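Local atomic coordinates of hemolysins related proteins containing CBS domains (Klebsiella pneumoniae subsp. pneumoniae, PDB entry 3HF7), a protein that is of unknown function but carries a CBS-domain pair that binds AMP and belongs to a membrane-protein family to which flavin adenine dinucleotide binding is generally assigned. Residues V2-N5 and D6-P10; L52-R55 and E56-L60; K65-K69 and E70-R74; G16-I19 and N20-W23. All coordinates share one frame; numbering follows the deposited sequence.

Interaction 1: V2-N5 and D6-P10; sequences VSVN and DIMVP. With AMP (adenosine monophosphate), chain B.
A capping box formed by Ser-3 and Asp-6 opens the short helix 4-7, whose exit leads into strand 9-10 and the AMP pocket. The bond of the box runs from Ser-3 N to Asp-6 OD2 over 2.7 Å; it is almost straight (N-H...O 172°) and meets the carboxylate oxygen nearly along its C-O axis. Ser-3 OG caps a neighbouring amide instead of Asp-6 N, accepting from Asn-5 N at 3.0 Å with a more bent angle of 140°. Asp-6 reaches back because its CG lies beside its own backbone N, anti to the carbonyl carbon (chi1 -57°). Outside the box, CG1 of Val-2 lies against the same carboxylate, 3.4 Å from Asp-6 OD2.

Further along, Val-4 O is gripped twice, by Ile-7 N and by Met-8 N at 3.1 Å. Met-8 bends at chi3, which brings its CE methyl back to Val-4 CG1 at 3.5 Å, the two side chains crossing at about a right angle. CE also lies 3.6 Å from Asn-5 OD1, an oxygen that accepts from Gly-85 N. Beyond this turn Val-9 CG2 comes within 3.8 Å of AMP O2', a van der Waals contact of a methyl with the ribose hydroxyl.

The chemistry implies that two side-chain acceptors satisfy amides at the start of this weakly bonded helix, and the negative carboxylate of Asp-6 may also be favoured by the amides gathered at this N-terminus.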
# COMPACT_ATOMS: atom_id res chain seq x y z
N VAL A 2 4.26 15.25 -17.14
CA VAL A 2 4.39 14.87 -15.72
C VAL A 2 4.00 13.39 -15.54
O VAL A 2 3.00 12.93 -16.12
CB VAL A 2 3.58 15.80 -14.76
CG1 VAL A 2 4.00 15.56 -13.28
CG2 VAL A 2 3.78 17.30 -15.12
N SER A 3 4.79 12.66 -14.76
CA SER A 3 4.63 11.21 -14.63
C SER A 3 4.44 10.77 -13.19
O SER A 3 4.66 11.53 -12.24
CB SER A 3 5.85 10.48 -15.21
OG SER A 3 6.80 10.21 -14.19
N VAL A 4 4.04 9.51 -13.04
CA VAL A 4 3.86 8.90 -11.75
C VAL A 4 5.06 9.14 -10.83
O VAL A 4 4.90 9.34 -9.62
CB VAL A 4 3.52 7.40 -11.93
CG1 VAL A 4 4.53 6.50 -11.24
CG2 VAL A 4 2.11 7.11 -11.47
N ASN A 5 6.26 9.16 -11.42
CA ASN A 5 7.51 9.32 -10.68
C ASN A 5 7.54 10.62 -9.89
O ASN A 5 8.15 10.71 -8.83
CB ASN A 5 8.72 9.26 -11.62
CG ASN A 5 8.78 7.97 -12.45
OD1 ASN A 5 8.09 6.98 -12.16
ND2 ASN A 5 9.60 7.99 -13.49
N ASP A 6 6.85 11.63 -10.42
CA ASP A 6 6.89 12.96 -9.84
C ASP A 6 6.09 13.11 -8.55
O ASP A 6 6.40 13.98 -7.73
CB ASP A 6 6.47 13.99 -10.88
CG ASP A 6 7.34 13.91 -12.10
OD1 ASP A 6 8.58 14.05 -11.94
OD2 ASP A 6 6.81 13.69 -13.21
N ILE A 7 5.10 12.24 -8.36
CA ILE A 7 4.15 12.40 -7.24
C ILE A 7 4.07 11.25 -6.25
O ILE A 7 3.50 11.41 -5.17
CB ILE A 7 2.73 12.78 -7.74
CG1 ILE A 7 2.28 11.86 -8.87
CG2 ILE A 7 2.74 14.21 -8.25
CD1 ILE A 7 1.27 10.87 -8.48
N MET A 8 4.62 10.10 -6.61
CA MET A 8 4.67 8.96 -5.70
C MET A 8 5.36 9.34 -4.38
O MET A 8 6.20 10.24 -4.35
CB MET A 8 5.42 7.79 -6.35
CG MET A 8 6.87 8.10 -6.63
SD MET A 8 7.82 6.72 -7.24
CE MET A 8 7.06 6.42 -8.80
N VAL A 9 5.00 8.66 -3.29
CA VAL A 9 5.74 8.75 -2.03
C VAL A 9 6.98 7.85 -2.20
O VAL A 9 6.84 6.68 -2.59
CB VAL A 9 4.88 8.24 -0.85
CG1 VAL A 9 5.71 8.10 0.43
CG2 VAL A 9 3.71 9.17 -0.60
N PRO A 10 8.18 8.38 -1.91
CA PRO A 10 9.39 7.60 -2.19
C PRO A 10 9.45 6.32 -1.36
O PRO A 10 8.97 6.29 -0.22
CB PRO A 10 10.53 8.54 -1.80
CG PRO A 10 9.91 9.90 -1.70
CD PRO A 10 8.50 9.68 -1.28
P AMP B . -4.28 8.48 4.17
O1P AMP B . -3.31 8.96 5.23
O2P AMP B . -4.36 6.98 3.99
O3P AMP B . -5.63 9.13 4.17
O5' AMP B . -3.66 9.01 2.77
C5' AMP B . -3.04 10.30 2.65
C4' AMP B . -1.86 10.26 1.67
O4' AMP B . -0.69 9.77 2.31
C3' AMP B . -2.10 9.37 0.45
O3' AMP B . -2.65 10.06 -0.69
C2' AMP B . -0.72 8.83 0.13
O2' AMP B . -0.06 9.67 -0.81
C1' AMP B . 0.05 8.90 1.44
N9 AMP B . 0.10 7.49 1.92
C8 AMP B . -0.97 6.69 1.98
N7 AMP B . -0.65 5.47 2.44
C5 AMP B . 0.66 5.45 2.68
C6 AMP B . 1.61 4.44 3.17
N6 AMP B . 1.18 3.20 3.51
N1 AMP B . 2.91 4.81 3.28
C2 AMP B . 3.33 6.06 2.95
N3 AMP B . 2.51 7.02 2.48
C4 AMP B . 1.17 6.79 2.33

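Interaction 2: L52-R55 and E56-L60; sequences LRVR and EAYRL
The carbonyls of Arg-53, the N-cap residue, and Val-54 accept from Ala-57 N and Tyr-58 N, respectively, as strand 48-53 turns into helix 54-61. The second bond is 2.9 Å long and nearly straight (172°). This is a strand-to-helix junction of the CBS-domain pair beside the AMP pocket: the Val-54 backbone is hydrogen-bonded to that of Gly-36, an AMP-binding residue. One turn apart, Val-54 and Tyr-58 run alongside each other in the same direction. The CG1 methyl of Val-54, trans to N (chi1 -178°), sits over one face of the Tyr-58 ring, displaced from the ring centre. It is 3.6 Å from the centroid and 27° off the normal, a CH-pi contact. The phenol OH is bonded to Leu-30 O in helix 23-31.

Leu-52 CD1 packs on Ala-57 CB at 3.6 Å. The Arg-53 guanidinium meets the methylene CG of Glu-56 obliquely, and its NE is taken by Asp-77. Glu-56 turns its carboxylate to Arg-59 in a salt bridge (OE1 to NH2 2.8 Å).

Charges are therefore paired separately: although Arg-53 runs alongside Glu-56, their charged atoms do not touch, and the opposite charges would attract only at longer range.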
# COMPACT_ATOMS: atom_id res chain seq x y z
N LEU A 52 -2.96 -3.70 3.13
CA LEU A 52 -3.92 -3.98 4.19
C LEU A 52 -4.67 -2.72 4.52
O LEU A 52 -4.04 -1.69 4.81
CB LEU A 52 -3.19 -4.50 5.43
CG LEU A 52 -3.85 -5.24 6.62
CD1 LEU A 52 -3.97 -4.37 7.85
CD2 LEU A 52 -5.19 -5.90 6.28
N ARG A 53 -6.00 -2.78 4.43
CA ARG A 53 -6.80 -1.63 4.82
C ARG A 53 -6.85 -1.66 6.32
O ARG A 53 -7.41 -2.57 6.91
CB ARG A 53 -8.19 -1.69 4.21
CG ARG A 53 -8.12 -1.52 2.72
CD ARG A 53 -9.44 -1.77 2.05
NE ARG A 53 -9.66 -3.19 1.84
CZ ARG A 53 -10.54 -3.91 2.53
NH1 ARG A 53 -11.30 -3.34 3.46
NH2 ARG A 53 -10.68 -5.22 2.27
N VAL A 54 -6.21 -0.67 6.92
CA VAL A 54 -6.11 -0.58 8.37
C VAL A 54 -7.49 -0.63 9.05
O VAL A 54 -7.70 -1.44 9.98
CB VAL A 54 -5.32 0.70 8.78
CG1 VAL A 54 -5.15 0.78 10.25
CG2 VAL A 54 -3.94 0.67 8.15
N ARG A 55 -8.42 0.20 8.56
CA ARG A 55 -9.78 0.30 9.10
C ARG A 55 -10.45 -1.06 9.18
O ARG A 55 -11.19 -1.34 10.12
CB ARG A 55 -10.64 1.24 8.26
CG ARG A 55 -12.14 1.00 8.39
CD ARG A 55 -12.94 2.28 8.25
NE ARG A 55 -13.59 2.37 6.95
CZ ARG A 55 -13.03 2.90 5.86
NH1 ARG A 55 -11.77 3.40 5.88
NH2 ARG A 55 -13.74 2.92 4.74
N GLU A 56 -10.18 -1.89 8.19
CA GLU A 56 -10.66 -3.25 8.15
C GLU A 56 -10.06 -4.09 9.28
O GLU A 56 -10.75 -4.89 9.92
CB GLU A 56 -10.27 -3.87 6.83
CG GLU A 56 -11.36 -4.63 6.14
CD GLU A 56 -12.36 -5.21 7.10
OE1 GLU A 56 -12.31 -6.45 7.33
OE2 GLU A 56 -13.18 -4.43 7.64
N ALA A 57 -8.76 -3.92 9.51
CA ALA A 57 -8.05 -4.72 10.49
C ALA A 57 -8.58 -4.38 11.88
O ALA A 57 -8.89 -5.27 12.68
CB ALA A 57 -6.55 -4.46 10.40
N TYR A 58 -8.67 -3.08 12.13
CA TYR A 58 -9.22 -2.55 13.37
C TYR A 58 -10.58 -3.14 13.63
O TYR A 58 -10.88 -3.58 14.73
CB TYR A 58 -9.38 -1.05 13.25
CG TYR A 58 -8.10 -0.31 13.31
CD1 TYR A 58 -6.87 -0.98 13.38
CD2 TYR A 58 -8.10 1.09 13.29
CE1 TYR A 58 -5.68 -0.30 13.44
CE2 TYR A 58 -6.90 1.80 13.35
CZ TYR A 58 -5.69 1.10 13.43
OH TYR A 58 -4.50 1.79 13.48
N ARG A 59 -11.41 -3.14 12.59
CA ARG A 59 -12.74 -3.68 12.66
C ARG A 59 -12.66 -5.14 13.10
O ARG A 59 -13.36 -5.54 14.03
CB ARG A 59 -13.43 -3.57 11.29
CG ARG A 59 -14.89 -3.90 11.31
CD ARG A 59 -15.41 -4.20 9.92
NE ARG A 59 -16.19 -5.44 9.92
CZ ARG A 59 -15.74 -6.63 9.50
NH1 ARG A 59 -16.53 -7.70 9.55
NH2 ARG A 59 -14.50 -6.75 9.01
N LEU A 60 -11.78 -5.91 12.48
CA LEU A 60 -11.68 -7.34 12.81
C LEU A 60 -11.20 -7.56 14.23
O LEU A 60 -11.65 -8.49 14.93
CB LEU A 60 -10.78 -8.04 11.81
CG LEU A 60 -11.39 -8.06 10.41
CD1 LEU A 60 -10.36 -8.34 9.36
CD2 LEU A 60 -12.53 -9.07 10.35

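Interaction 3: K65-K69 and E70-R74; sequences KEFTK and EIMLR
Phe-67 swings its ring toward Ile-71 and Met-72 with CG anti to the backbone nitrogen (chi1 -176°), while Thr-68 places OG1 between its backbone N and carbonyl carbon (chi1 82°), directed at the first turn of helix 69-75. Both torsions serve the same helix start. From its position OG1 of Thr-68 accepts a hydrogen bond from Ile-71 N at 3.0 Å, with an N-H...O angle of 162°, the side-chain capping bond of an N-cap threonine. The same hydroxyl is flanked by carbon: Ile-71 CD1 reaches it, the two side chains crossing at a slant, and Glu-70 CB lies 3.5 Å away.

Main-chain bonds continue the helix. Thr-68 O receives Met-72 N at 2.9 Å, and Lys-69 O receives Leu-73 N at the same length. Each donor is tilted modestly from its carbonyl plane.

The Phe-67 ring makes two apolar contacts, neither of them a stack. Its CE1 is 3.6 Å from Ile-71 CG2, and its CZ is 3.7 Å from Met-72 CB; both carbons approach the ring obliquely. Met-72 also touches Ile-26 of helix 23-31, which places this turn against a second helix.

The residue before the N-cap thus packs on the residue four beyond it, Phe-67 on Met-72, a pairing that fits a hydrophobic staple beside a threonine N-cap at the start of helix 69-75.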
# COMPACT_ATOMS: atom_id res chain seq x y z
N LYS A 65 -13.82 -13.24 18.12
CA LYS A 65 -12.67 -14.14 17.92
C LYS A 65 -11.33 -13.41 18.08
O LYS A 65 -11.19 -12.24 17.68
CB LYS A 65 -12.73 -14.81 16.54
N GLU A 66 -10.34 -14.10 18.66
CA GLU A 66 -8.99 -13.55 18.80
C GLU A 66 -8.44 -13.18 17.42
O GLU A 66 -8.50 -13.98 16.48
CB GLU A 66 -8.04 -14.53 19.52
N PHE A 67 -7.94 -11.95 17.30
CA PHE A 67 -7.36 -11.45 16.06
C PHE A 67 -5.99 -12.08 15.83
O PHE A 67 -5.13 -12.00 16.71
CB PHE A 67 -7.26 -9.94 16.10
CG PHE A 67 -6.75 -9.34 14.83
CD1 PHE A 67 -7.61 -9.19 13.75
CD2 PHE A 67 -5.43 -8.97 14.71
CE1 PHE A 67 -7.16 -8.65 12.58
CE2 PHE A 67 -4.97 -8.43 13.53
CZ PHE A 67 -5.83 -8.27 12.46
N THR A 68 -5.78 -12.71 14.68
CA THR A 68 -4.55 -13.47 14.46
C THR A 68 -3.79 -12.98 13.24
O THR A 68 -4.31 -12.18 12.47
CB THR A 68 -4.82 -14.97 14.32
OG1 THR A 68 -5.23 -15.25 12.98
CG2 THR A 68 -5.91 -15.42 15.25
N LYS A 69 -2.55 -13.45 13.09
CA LYS A 69 -1.71 -13.13 11.94
C LYS A 69 -2.34 -13.67 10.67
O LYS A 69 -2.37 -13.00 9.64
CB LYS A 69 -0.32 -13.71 12.14
CG LYS A 69 0.61 -13.60 10.94
CD LYS A 69 1.97 -13.08 11.41
CE LYS A 69 3.14 -13.84 10.80
NZ LYS A 69 4.32 -13.73 11.71
N GLU A 70 -2.85 -14.89 10.77
CA GLU A 70 -3.58 -15.53 9.68
C GLU A 70 -4.81 -14.72 9.23
O GLU A 70 -5.07 -14.55 8.03
CB GLU A 70 -3.98 -16.93 10.14
CG GLU A 70 -4.97 -17.61 9.24
CD GLU A 70 -4.31 -18.27 8.06
OE1 GLU A 70 -3.25 -17.78 7.59
OE2 GLU A 70 -4.87 -19.30 7.61
N ILE A 71 -5.56 -14.21 10.21
CA ILE A 71 -6.73 -13.39 9.95
C ILE A 71 -6.30 -12.09 9.27
O ILE A 71 -6.89 -11.69 8.25
CB ILE A 71 -7.56 -13.15 11.25
CG1 ILE A 71 -8.62 -14.25 11.43
CG2 ILE A 71 -8.25 -11.79 11.24
CD1 ILE A 71 -8.10 -15.69 11.65
N MET A 72 -5.25 -11.46 9.81
CA MET A 72 -4.70 -10.22 9.28
C MET A 72 -4.33 -10.36 7.81
O MET A 72 -4.75 -9.56 6.97
CB MET A 72 -3.48 -9.77 10.08
CG MET A 72 -2.97 -8.41 9.66
SD MET A 72 -1.46 -7.88 10.48
CE MET A 72 -0.36 -9.11 9.80
N LEU A 73 -3.54 -11.39 7.50
CA LEU A 73 -3.05 -11.61 6.14
C LEU A 73 -4.16 -11.88 5.12
O LEU A 73 -4.08 -11.43 3.97
CB LEU A 73 -2.05 -12.76 6.14
CG LEU A 73 -0.73 -12.38 6.80
CD1 LEU A 73 0.14 -13.60 6.97
CD2 LEU A 73 -0.03 -11.34 5.97
N ARG A 74 -5.20 -12.59 5.54
CA ARG A 74 -6.27 -12.93 4.62
C ARG A 74 -7.20 -11.74 4.44
O ARG A 74 -8.03 -11.74 3.54
CB ARG A 74 -7.00 -14.19 5.11
CG ARG A 74 -6.01 -15.32 5.40
CD ARG A 74 -6.61 -16.70 5.30
NE ARG A 74 -7.31 -17.08 6.53
CZ ARG A 74 -8.64 -17.04 6.68
NH1 ARG A 74 -9.43 -16.65 5.68
NH2 ARG A 74 -9.17 -17.41 7.85

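Interaction 4: G16-I19 and N20-W23; sequences GIDI and NDDW
Strand 16-18 ends in a type I beta turn from Asp-18 to Asp-21, closed by Asp-21 N donating to Asp-18 O over 3.2 Å. Superposed on it is an Asx turn: Asp-18 OD1 accepts from Asn-20 N at 3.1 Å, in a fairly straight bond (N-H...O 160°). In Asp-18 a chi1 of -163° turns CG away from the amide nitrogen and carries the carboxylate over the turn; the donor approaches from above the carboxylate plane. OD1 is doubly gripped, since Asp-43 N donates to it as well, and this should fix the rotation of the carboxylate.

Asn-20 CB rests 3.4 Å from the same OD1, with the amide and carboxylate planes turned 41° apart. On the strand side, Ile-17 packs on Ile-26 and Leu-30 of helix 23-31, so the turn joins an edge strand of the three-stranded sheet to the helix that covers it.

Asp-21 OD1 accepts from Gln-29 NE2 of that helix. The carboxylates of Asp-18 and Asp-21 are near neighbours, and their like charges might raise the proton affinity of one or both: Asp-18 OD2 stands 4.4 Å from Asp-21 OD2.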
# COMPACT_ATOMS: atom_id res chain seq x y z
N GLY A 16 4.81 0.45 6.19
CA GLY A 16 4.37 -0.92 6.09
C GLY A 16 4.85 -1.67 7.32
O GLY A 16 5.49 -1.09 8.20
N ILE A 17 4.53 -2.95 7.39
CA ILE A 17 4.96 -3.77 8.50
C ILE A 17 5.66 -5.00 8.00
O ILE A 17 5.20 -5.68 7.08
CB ILE A 17 3.79 -4.20 9.43
CG1 ILE A 17 2.91 -3.02 9.82
CG2 ILE A 17 4.32 -4.85 10.70
CD1 ILE A 17 1.54 -3.46 10.37
N ASP A 18 6.79 -5.26 8.64
CA ASP A 18 7.49 -6.52 8.51
C ASP A 18 6.68 -7.56 9.25
O ASP A 18 6.54 -7.50 10.48
CB ASP A 18 8.89 -6.41 9.11
CG ASP A 18 9.80 -7.52 8.65
OD1 ASP A 18 9.30 -8.49 8.03
OD2 ASP A 18 11.03 -7.41 8.89
N ILE A 19 6.13 -8.51 8.51
CA ILE A 19 5.34 -9.54 9.15
C ILE A 19 6.24 -10.54 9.88
O ILE A 19 5.74 -11.48 10.49
CB ILE A 19 4.37 -10.24 8.17
CG1 ILE A 19 5.10 -11.22 7.26
CG2 ILE A 19 3.60 -9.21 7.37
CD1 ILE A 19 4.15 -12.05 6.42
N ASN A 20 7.56 -10.32 9.82
CA ASN A 20 8.50 -11.09 10.65
C ASN A 20 8.59 -10.67 12.13
O ASN A 20 9.03 -11.45 12.96
CB ASN A 20 9.89 -11.13 10.03
CG ASN A 20 10.01 -12.15 8.92
OD1 ASN A 20 9.15 -13.02 8.77
ND2 ASN A 20 11.07 -12.05 8.12
N ASP A 21 8.17 -9.45 12.47
CA ASP A 21 8.18 -9.03 13.87
C ASP A 21 7.32 -9.91 14.79
O ASP A 21 6.37 -10.55 14.35
CB ASP A 21 7.75 -7.57 14.00
CG ASP A 21 8.68 -6.64 13.26
OD1 ASP A 21 8.22 -5.58 12.80
OD2 ASP A 21 9.87 -6.99 13.14
N ASP A 22 7.66 -9.96 16.07
CA ASP A 22 6.85 -10.68 17.02
C ASP A 22 5.48 -10.04 17.02
O ASP A 22 5.34 -8.86 16.74
CB ASP A 22 7.44 -10.62 18.42
CG ASP A 22 7.62 -9.21 18.91
OD1 ASP A 22 8.41 -8.47 18.28
OD2 ASP A 22 6.98 -8.82 19.90
N TRP A 23 4.48 -10.85 17.32
CA TRP A 23 3.11 -10.45 17.13
C TRP A 23 2.70 -9.17 17.84
O TRP A 23 2.07 -8.30 17.23
CB TRP A 23 2.19 -11.59 17.53
CG TRP A 23 0.76 -11.29 17.33
CD1 TRP A 23 -0.19 -11.20 18.30
CD2 TRP A 23 0.10 -11.01 16.08
NE1 TRP A 23 -1.41 -10.90 17.74
CE2 TRP A 23 -1.27 -10.77 16.38
CE3 TRP A 23 0.51 -10.94 14.75
CZ2 TRP A 23 -2.21 -10.47 15.40
CZ3 TRP A 23 -0.43 -10.64 13.78
CH2 TRP A 23 -1.77 -10.41 14.10

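How the interactions relate
Interaction 1 lies on the opposite side of the chain's centre from the other three, its centre about 27 Å from those of interactions 2 and 4 and about 33 Å from that of interaction 3. AMP sits between these parts: interaction 1 supplies Val-9 to its pocket, whereas the side chain of Val-54 in interaction 2 is about 7 Å from the nucleotide and that of Met-72 in interaction 3 about 13 Å. Interactions 2 and 3 touch through Leu-60 CB and Phe-67 CE1, 3.8 Å apart. Interaction 3 meets interaction 4 where Lys-69 NZ probably hydrogen-bonds Ile-19 O at 2.9 Å, with Trp-23 packed alongside. Interactions 2 and 4 reach the same three-stranded sheet without touching.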